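Local atomic coordinates of DCN1-like protein 3 (Homo sapiens, PDB entry 4GBA), a protein that promotes cullin neddylation by helping to transfer NEDD8 from N-terminally acetylated NEDD8-conjugating E2 enzymes to cullin-RBX complexes. Residues L138-W141 with L142-L145; W126-V129 with F130-N133; G107-S110 with E111-Q114. One frame throughout, in Å; residues are numbered along the deposited sequence.

Contact 1: L138-W141 with L142-L145; sequences LDQW and LNFL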
loop_
_atom_site.group_PDB
_atom_site.type_symbol
_atom_site.label_atom_id
_atom_site.label_comp_id
_atom_site.label_asym_id
_atom_site.label_seq_id
_atom_site.Cartn_x
_atom_site.Cartn_y
_atom_site.Cartn_z
ATOM N N LEU A 138 5.695 -14.596 -1.250
ATOM C CA LEU A 138 5.867 -13.178 -1.573
ATOM C C LEU A 138 7.256 -12.790 -2.121
ATOM O O LEU A 138 7.350 -12.014 -3.077
ATOM C CB LEU A 138 5.508 -12.304 -0.365
ATOM C CG LEU A 138 5.624 -10.783 -0.519
ATOM C CD1 LEU A 138 4.614 -10.250 -1.531
ATOM C CD2 LEU A 138 5.421 -10.113 0.817
ATOM N N ASP A 139 8.325 -13.303 -1.511
ATOM C CA ASP A 139 9.680 -12.954 -1.950
ATOM C C ASP A 139 9.910 -13.282 -3.428
ATOM O O ASP A 139 10.407 -12.440 -4.185
ATOM C CB ASP A 139 10.757 -13.638 -1.088
ATOM C CG ASP A 139 10.740 -13.174 0.372
ATOM O OD1 ASP A 139 10.429 -11.986 0.641
ATOM O OD2 ASP A 139 11.048 -14.008 1.257
ATOM N N GLN A 140 9.551 -14.499 -3.834
ATOM C CA GLN A 140 9.757 -14.924 -5.220
ATOM C C GLN A 140 8.790 -14.236 -6.178
ATOM O O GLN A 140 9.155 -13.885 -7.304
ATOM C CB GLN A 140 9.645 -16.443 -5.355
ATOM C CG GLN A 140 10.750 -17.205 -4.638
ATOM C CD GLN A 140 12.153 -16.668 -4.941
ATOM O OE1 GLN A 140 12.404 -16.072 -5.997
ATOM N NE2 GLN A 140 13.073 -16.878 -4.003
ATOM N N TRP A 141 7.557 -14.040 -5.724
ATOM C CA TRP A 141 6.566 -13.341 -6.521
ATOM C C TRP A 141 7.084 -11.951 -6.883
ATOM O O TRP A 141 6.902 -11.494 -8.005
ATOM C CB TRP A 141 5.219 -13.272 -5.777
ATOM C CG TRP A 141 4.232 -12.274 -6.343
ATOM C CD1 TRP A 141 3.940 -11.043 -5.841
ATOM C CD2 TRP A 141 3.427 -12.426 -7.520
ATOM N NE1 TRP A 141 3.003 -10.414 -6.623
ATOM C CE2 TRP A 141 2.665 -11.244 -7.664
ATOM C CE3 TRP A 141 3.270 -13.446 -8.467
ATOM C CZ2 TRP A 141 1.755 -11.051 -8.711
ATOM C CZ3 TRP A 141 2.372 -13.255 -9.506
ATOM C CH2 TRP A 141 1.626 -12.064 -9.622
ATOM N N LEU A 142 7.738 -11.284 -5.934
ATOM C CA LEU A 142 8.255 -9.939 -6.177
ATOM C C LEU A 142 9.553 -9.948 -7.000
ATOM O O LEU A 142 9.842 -8.982 -7.714
ATOM C CB LEU A 142 8.444 -9.160 -4.860
ATOM C CG LEU A 142 7.216 -8.863 -3.983
ATOM C CD1 LEU A 142 7.652 -8.352 -2.614
ATOM C CD2 LEU A 142 6.217 -7.889 -4.637
ATOM N N ASN A 143 10.337 -11.021 -6.882
ATOM C CA ASN A 143 11.499 -11.219 -7.753
ATOM C C ASN A 143 11.039 -11.401 -9.182
ATOM O O ASN A 143 11.598 -10.816 -10.112
ATOM C CB ASN A 143 12.305 -12.451 -7.340
ATOM C CG ASN A 143 13.081 -12.239 -6.053
ATOM O OD1 ASN A 143 13.391 -11.103 -5.672
ATOM N ND2 ASN A 143 13.412 -13.338 -5.380
ATOM N N PHE A 144 10.011 -12.229 -9.338
ATOM C CA PHE A 144 9.402 -12.494 -10.631
ATOM C C PHE A 144 8.945 -11.199 -11.311
ATOM O O PHE A 144 9.185 -10.994 -12.494
ATOM C CB PHE A 144 8.246 -13.491 -10.450
ATOM C CG PHE A 144 7.272 -13.524 -11.594
ATOM C CD1 PHE A 144 7.585 -14.177 -12.771
ATOM C CD2 PHE A 144 6.031 -12.918 -11.483
ATOM C CE1 PHE A 144 6.682 -14.209 -13.821
ATOM C CE2 PHE A 144 5.126 -12.947 -12.534
ATOM C CZ PHE A 144 5.449 -13.593 -13.697
ATOM N N LEU A 145 8.312 -10.316 -10.550
ATOM C CA LEU A 145 7.761 -9.083 -11.107
ATOM C C LEU A 145 8.798 -8.009 -11.444
ATOM O O LEU A 145 8.569 -7.187 -12.328
ATOM C CB LEU A 145 6.726 -8.484 -10.155
ATOM C CG LEU A 145 5.435 -9.258 -9.923
ATOM C CD1 LEU A 145 4.621 -8.565 -8.811
ATOM C CD2 LEU A 145 4.646 -9.359 -11.220
#

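Contact 2: W126-V129 with F130-N133; sequences WKLV and FTQN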
loop_
_atom_site.group_PDB
_atom_site.type_symbol
_atom_site.label_atom_id
_atom_site.label_comp_id
_atom_site.label_asym_id
_atom_site.label_seq_id
_atom_site.Cartn_x
_atom_site.Cartn_y
_atom_site.Cartn_z
ATOM N N TRP A 126 2.889 -4.104 -2.579
ATOM C CA TRP A 126 2.770 -5.473 -2.091
ATOM C C TRP A 126 3.724 -5.744 -0.939
ATOM O O TRP A 126 3.326 -6.323 0.063
ATOM C CB TRP A 126 2.994 -6.483 -3.207
ATOM C CG TRP A 126 1.716 -7.025 -3.768
ATOM C CD1 TRP A 126 0.587 -7.348 -3.075
ATOM C CD2 TRP A 126 1.436 -7.294 -5.144
ATOM N NE1 TRP A 126 -0.379 -7.813 -3.929
ATOM C CE2 TRP A 126 0.112 -7.790 -5.207
ATOM C CE3 TRP A 126 2.176 -7.173 -6.328
ATOM C CZ2 TRP A 126 -0.487 -8.172 -6.419
ATOM C CZ3 TRP A 126 1.578 -7.540 -7.527
ATOM C CH2 TRP A 126 0.258 -8.040 -7.563
ATOM N N LYS A 127 4.982 -5.329 -1.092
ATOM C CA LYS A 127 5.983 -5.440 -0.033
ATOM C C LYS A 127 5.526 -4.701 1.230
ATOM O O LYS A 127 5.581 -5.232 2.334
ATOM C CB LYS A 127 7.291 -4.833 -0.523
ATOM C CG LYS A 127 8.533 -5.250 0.242
ATOM C CD LYS A 127 9.810 -4.782 -0.489
ATOM C CE LYS A 127 9.723 -5.054 -2.008
ATOM N NZ LYS A 127 10.954 -4.685 -2.808
ATOM N N LEU A 128 5.083 -3.463 1.052
ATOM C CA LEU A 128 4.616 -2.648 2.156
ATOM C C LEU A 128 3.396 -3.251 2.895
ATOM O O LEU A 128 3.407 -3.384 4.127
ATOM C CB LEU A 128 4.315 -1.219 1.679
ATOM C CG LEU A 128 4.296 -0.168 2.796
ATOM C CD1 LEU A 128 5.617 -0.206 3.556
ATOM C CD2 LEU A 128 4.024 1.216 2.244
ATOM N N VAL A 129 2.356 -3.621 2.155
ATOM C CA VAL A 129 1.118 -4.076 2.787
ATOM C C VAL A 129 1.299 -5.374 3.603
ATOM O O VAL A 129 0.634 -5.575 4.629
ATOM C CB VAL A 129 -0.063 -4.164 1.764
ATOM C CG1 VAL A 129 0.094 -5.356 0.829
ATOM C CG2 VAL A 129 -1.408 -4.207 2.489
ATOM N N PHE A 130 2.220 -6.230 3.171
ATOM C CA PHE A 130 2.462 -7.498 3.861
ATOM C C PHE A 130 3.507 -7.392 4.977
ATOM O O PHE A 130 3.926 -8.407 5.534
ATOM C CB PHE A 130 2.874 -8.598 2.866
ATOM C CG PHE A 130 1.719 -9.169 2.070
ATOM C CD1 PHE A 130 0.707 -9.892 2.703
ATOM C CD2 PHE A 130 1.648 -8.995 0.692
ATOM C CE1 PHE A 130 -0.349 -10.419 1.985
ATOM C CE2 PHE A 130 0.582 -9.527 -0.039
ATOM C CZ PHE A 130 -0.415 -10.240 0.607
ATOM N N THR A 131 3.918 -6.168 5.301
ATOM C CA THR A 131 4.951 -5.914 6.315
ATOM C C THR A 131 4.865 -6.811 7.569
ATOM O O THR A 131 5.860 -7.414 7.959
ATOM C CB THR A 131 4.990 -4.404 6.721
ATOM O OG1 THR A 131 5.439 -3.614 5.609
ATOM C CG2 THR A 131 5.915 -4.182 7.883
ATOM N N GLN A 132 3.694 -6.914 8.193
ATOM C CA GLN A 132 3.581 -7.683 9.439
ATOM C C GLN A 132 3.391 -9.183 9.227
ATOM O O GLN A 132 3.507 -9.968 10.159
ATOM C CB GLN A 132 2.453 -7.144 10.331
ATOM C CG GLN A 132 2.533 -5.639 10.570
ATOM C CD GLN A 132 1.713 -5.177 11.767
ATOM O OE1 GLN A 132 2.240 -5.046 12.870
ATOM N NE2 GLN A 132 0.432 -4.904 11.549
ATOM N N ASN A 133 3.090 -9.576 7.998
ATOM C CA ASN A 133 2.739 -10.966 7.705
ATOM C C ASN A 133 3.158 -11.374 6.301
ATOM O O ASN A 133 2.326 -11.421 5.397
ATOM C CB ASN A 133 1.226 -11.201 7.886
ATOM C CG ASN A 133 0.360 -10.311 6.961
ATOM O OD1 ASN A 133 0.827 -9.296 6.425
ATOM N ND2 ASN A 133 -0.908 -10.700 6.777
HETATM O O HOH W 1 1.023 -6.730 6.818
#

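Contact 3: G107-S110 with E111-Q114; sequences GLDS and EEGQ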
loop_
_atom_site.group_PDB
_atom_site.type_symbol
_atom_site.label_atom_id
_atom_site.label_comp_id
_atom_site.label_asym_id
_atom_site.label_seq_id
_atom_site.Cartn_x
_atom_site.Cartn_y
_atom_site.Cartn_z
ATOM N N GLY A 107 -2.537 3.261 -4.348
ATOM C CA GLY A 107 -1.449 3.265 -5.312
ATOM C C GLY A 107 -1.908 3.691 -6.694
ATOM O O GLY A 107 -1.100 3.972 -7.575
ATOM N N LEU A 108 -3.220 3.759 -6.874
ATOM C CA LEU A 108 -3.799 4.010 -8.180
ATOM C C LEU A 108 -3.895 5.491 -8.499
ATOM O O LEU A 108 -4.553 6.252 -7.797
ATOM C CB LEU A 108 -5.185 3.374 -8.253
ATOM C CG LEU A 108 -5.792 3.153 -9.626
ATOM C CD1 LEU A 108 -4.906 2.242 -10.464
ATOM C CD2 LEU A 108 -7.157 2.554 -9.415
ATOM N N ASP A 109 -3.244 5.888 -9.582
ATOM C CA ASP A 109 -3.255 7.274 -10.021
ATOM C C ASP A 109 -4.552 7.634 -10.730
ATOM O O ASP A 109 -4.625 7.582 -11.953
ATOM C CB ASP A 109 -2.077 7.529 -10.959
ATOM C CG ASP A 109 -1.770 8.995 -11.106
ATOM O OD1 ASP A 109 -2.178 9.765 -10.209
ATOM O OD2 ASP A 109 -1.120 9.374 -12.106
ATOM N N SER A 110 -5.572 8.005 -9.966
ATOM C CA SER A 110 -6.857 8.347 -10.562
ATOM C C SER A 110 -6.857 9.756 -11.151
ATOM O O SER A 110 -7.776 10.131 -11.881
ATOM C CB SER A 110 -7.997 8.185 -9.547
ATOM O OG SER A 110 -8.207 6.824 -9.200
ATOM N N GLU A 111 -5.826 10.538 -10.841
ATOM C CA GLU A 111 -5.730 11.888 -11.390
ATOM C C GLU A 111 -5.716 11.889 -12.927
ATOM O O GLU A 111 -6.349 12.745 -13.547
ATOM C CB GLU A 111 -4.540 12.664 -10.802
ATOM C CG GLU A 111 -3.150 12.114 -11.131
ATOM C CD GLU A 111 -2.047 12.782 -10.301
ATOM O OE1 GLU A 111 -2.377 13.709 -9.523
ATOM O OE2 GLU A 111 -0.862 12.381 -10.416
ATOM N N GLU A 112 -5.014 10.931 -13.538
ATOM C CA GLU A 112 -5.102 10.735 -14.990
ATOM C C GLU A 112 -6.555 10.503 -15.437
ATOM O O GLU A 112 -7.187 11.393 -16.014
ATOM C CB GLU A 112 -4.235 9.563 -15.455
ATOM C CG GLU A 112 -2.793 9.567 -14.947
ATOM C CD GLU A 112 -2.015 8.316 -15.388
ATOM O OE1 GLU A 112 -2.647 7.345 -15.880
ATOM O OE2 GLU A 112 -0.770 8.303 -15.246
ATOM N N GLY A 113 -7.092 9.320 -15.149
ATOM C CA GLY A 113 -6.407 8.346 -14.326
ATOM C C GLY A 113 -6.395 6.913 -14.824
ATOM O O GLY A 113 -7.274 6.472 -15.564
ATOM N N GLN A 114 -5.371 6.189 -14.390
ATOM C CA GLN A 114 -5.196 4.785 -14.702
ATOM C C GLN A 114 -6.228 3.886 -13.996
ATOM O O GLN A 114 -6.920 4.308 -13.056
ATOM C CB GLN A 114 -3.760 4.371 -14.348
ATOM C CG GLN A 114 -3.321 4.790 -12.935
ATOM C CD GLN A 114 -1.835 4.544 -12.651
ATOM O OE1 GLN A 114 -1.471 3.974 -11.615
ATOM N NE2 GLN A 114 -0.973 4.994 -13.564
HETATM O O HOH W 2 0.477 3.304 -9.806
#

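Contact 1: L138-W141 with L142-L145
Leu145 CD1 lies over one face of the Trp141 indole, one turn along helix 138-147, in a worked example of packing between residues i and i+4. From CB, which the chain itself places next to Leu142 N, the Trp141 side chain leaves with CG anti to its own backbone nitrogen (chi1 165°), a setting that carries the indole alongside the next turn. CD1 meets Leu142 CD2 at 4.1 Å. Next comes NE1, 3.3 Å from Leu145 CD1; the same methyl, offset toward the rim of the indole, has CE2 at 3.5 Å. At the far corner CZ3 approaches Phe144 CE2 at 4.1 Å; the two rings meet obliquely, their planes 34° apart. The carbonyl of Trp141 serves the same neighbours, accepting from Leu145 N and lying in plane at the edge of the Phe144 ring. Leu138 CD1 and Leu142 CD1 extend the apolar surface, 3.7 Å apart. On another flank, Asn143 ND2 donates a nearly straight bond (167°) to Gln140 OE1; the acceptor lies in the Asn143 amide plane, whereas the donor sits above the carbonyl plane of Gln140. Beyond the helix, Trp141 stacks on Phe163 and meets Phe190 edge-to-face, which places it in the aromatic core of the cullin-binding part of the DCUN1 domain. With an alanine in place of Trp141, the methyl Leu145 CD1 would probably lose the surface it rests on, and Phe163 a stacking partner. The chemistry is thus divided: dispersion between rings and methyls holds the buried face, while the amide pair links polar side chains where solvent is nearer.

Contact 2: W126-V129 with F130-N133
Thr131 grips the C-terminal turn of helix 119-129 by donating twice to one acceptor, Leu128 O. Its hydroxyl OG1 donates to Leu128 O, modelled at 2.5 Å and tilted only 20° from the carbonyl plane, while its backbone N reaches the same oxygen at 3.1 Å from well above that plane. The hydroxyl can do this because chi1 of -67° keeps OG1 beside the backbone nitrogen. One residue earlier, Phe130 N gives Trp126 O only a weak bond. The Phe130 ring also brings its edge to that carbonyl, with CD2 3.2 Å from Trp126 O, and sets CE2 3.7 Å from Trp126 CD1; the two side chains run side by side, pointing the same way. Val129 CG1 adds an oblique contact to the ring.

Here the helix runs into a type I beta turn, Phe130 to Asn133, closed by Asn133 N to Phe130 O at 2.9 Å, which starts the connection to helix 138-147 in the DCUN1 domain. A water donates to Val129 O and accepts from Gln132 N, bridging the Val129 carbonyl to the turn. Further out, Tyr100 OH takes the indole NE1 of Trp126, whose ring stacks on Trp160. The Gln132 amide bonds to Leu87 O and Lys91 NZ, and Leu128 packs on Phe42 and Leu45 of helix 42-50 and on a modified side chain of the bound peptide.

Contact 3: G107-S110 with E111-Q114
Gly107 reaches Gln114 through a water, which donates both to Gly107 O and to Gln114 OE1, at 2.8 and 2.7 Å respectively. Leu108 follows, its side chain sliding past that of Gln114 in the opposite direction, with CD1 3.9 Å from Gln114 CG. Asp109, at the centre of an inverse gamma turn, is the residue on which the loop closes. Its carbonyl oxygen accepts from Gln114 N at 2.9 Å, and the amide oxygen OE1 that takes the water's bond also accepts, weakly, from the Asp109 N-H. Gln114 gets there by an extended chain that starts with CG between its backbone N and carbonyl carbon (chi1 50°), bringing CD within 3.4 Å of Asp109 CB.

On a different side the Asp109 side chain crosses that of Glu112 at about a right angle, the carboxylate planes 65° apart and OD2 lying 3.3 Å from Glu112 OE2. Glu111 brings a third acid close to Asp109, although its fit in the model is too tight to interpret in detail. Crowding of three acids would be expected to disfavour full ionisation unless cations or solvent offset it; outside the loop, a basic side chain of the bound peptide pairs with Glu111 OE2 only weakly and at long range. Ser110 then takes the chain round the bend, and its O receives a CA-H...O contact from Gly113, modelled after a cis peptide bond. The loop leaves the end of helix 93-107 and leads on to strand 117-118, which pairs antiparallel with strand 154-155.

Overall arrangement
Followed from the N terminus, the three contacts come in series, none nested in or crossing another. Contact 3 closes the loop that links helix 93-107 to strand 117-118. Contact 2 then finishes helix 119-129 and turns the chain into the connection to helix 138-147, along which contact 1 lies. These last two meet in space, their centres 13 Å apart: Trp126 and Trp141, edge-to-face, join the two helices in a shared aromatic cluster, while Phe130 packs the turn on Leu138. Contact 3 stands apart, its nearest atoms about 9 Å from contact 2 and about 14 Å from contact 1.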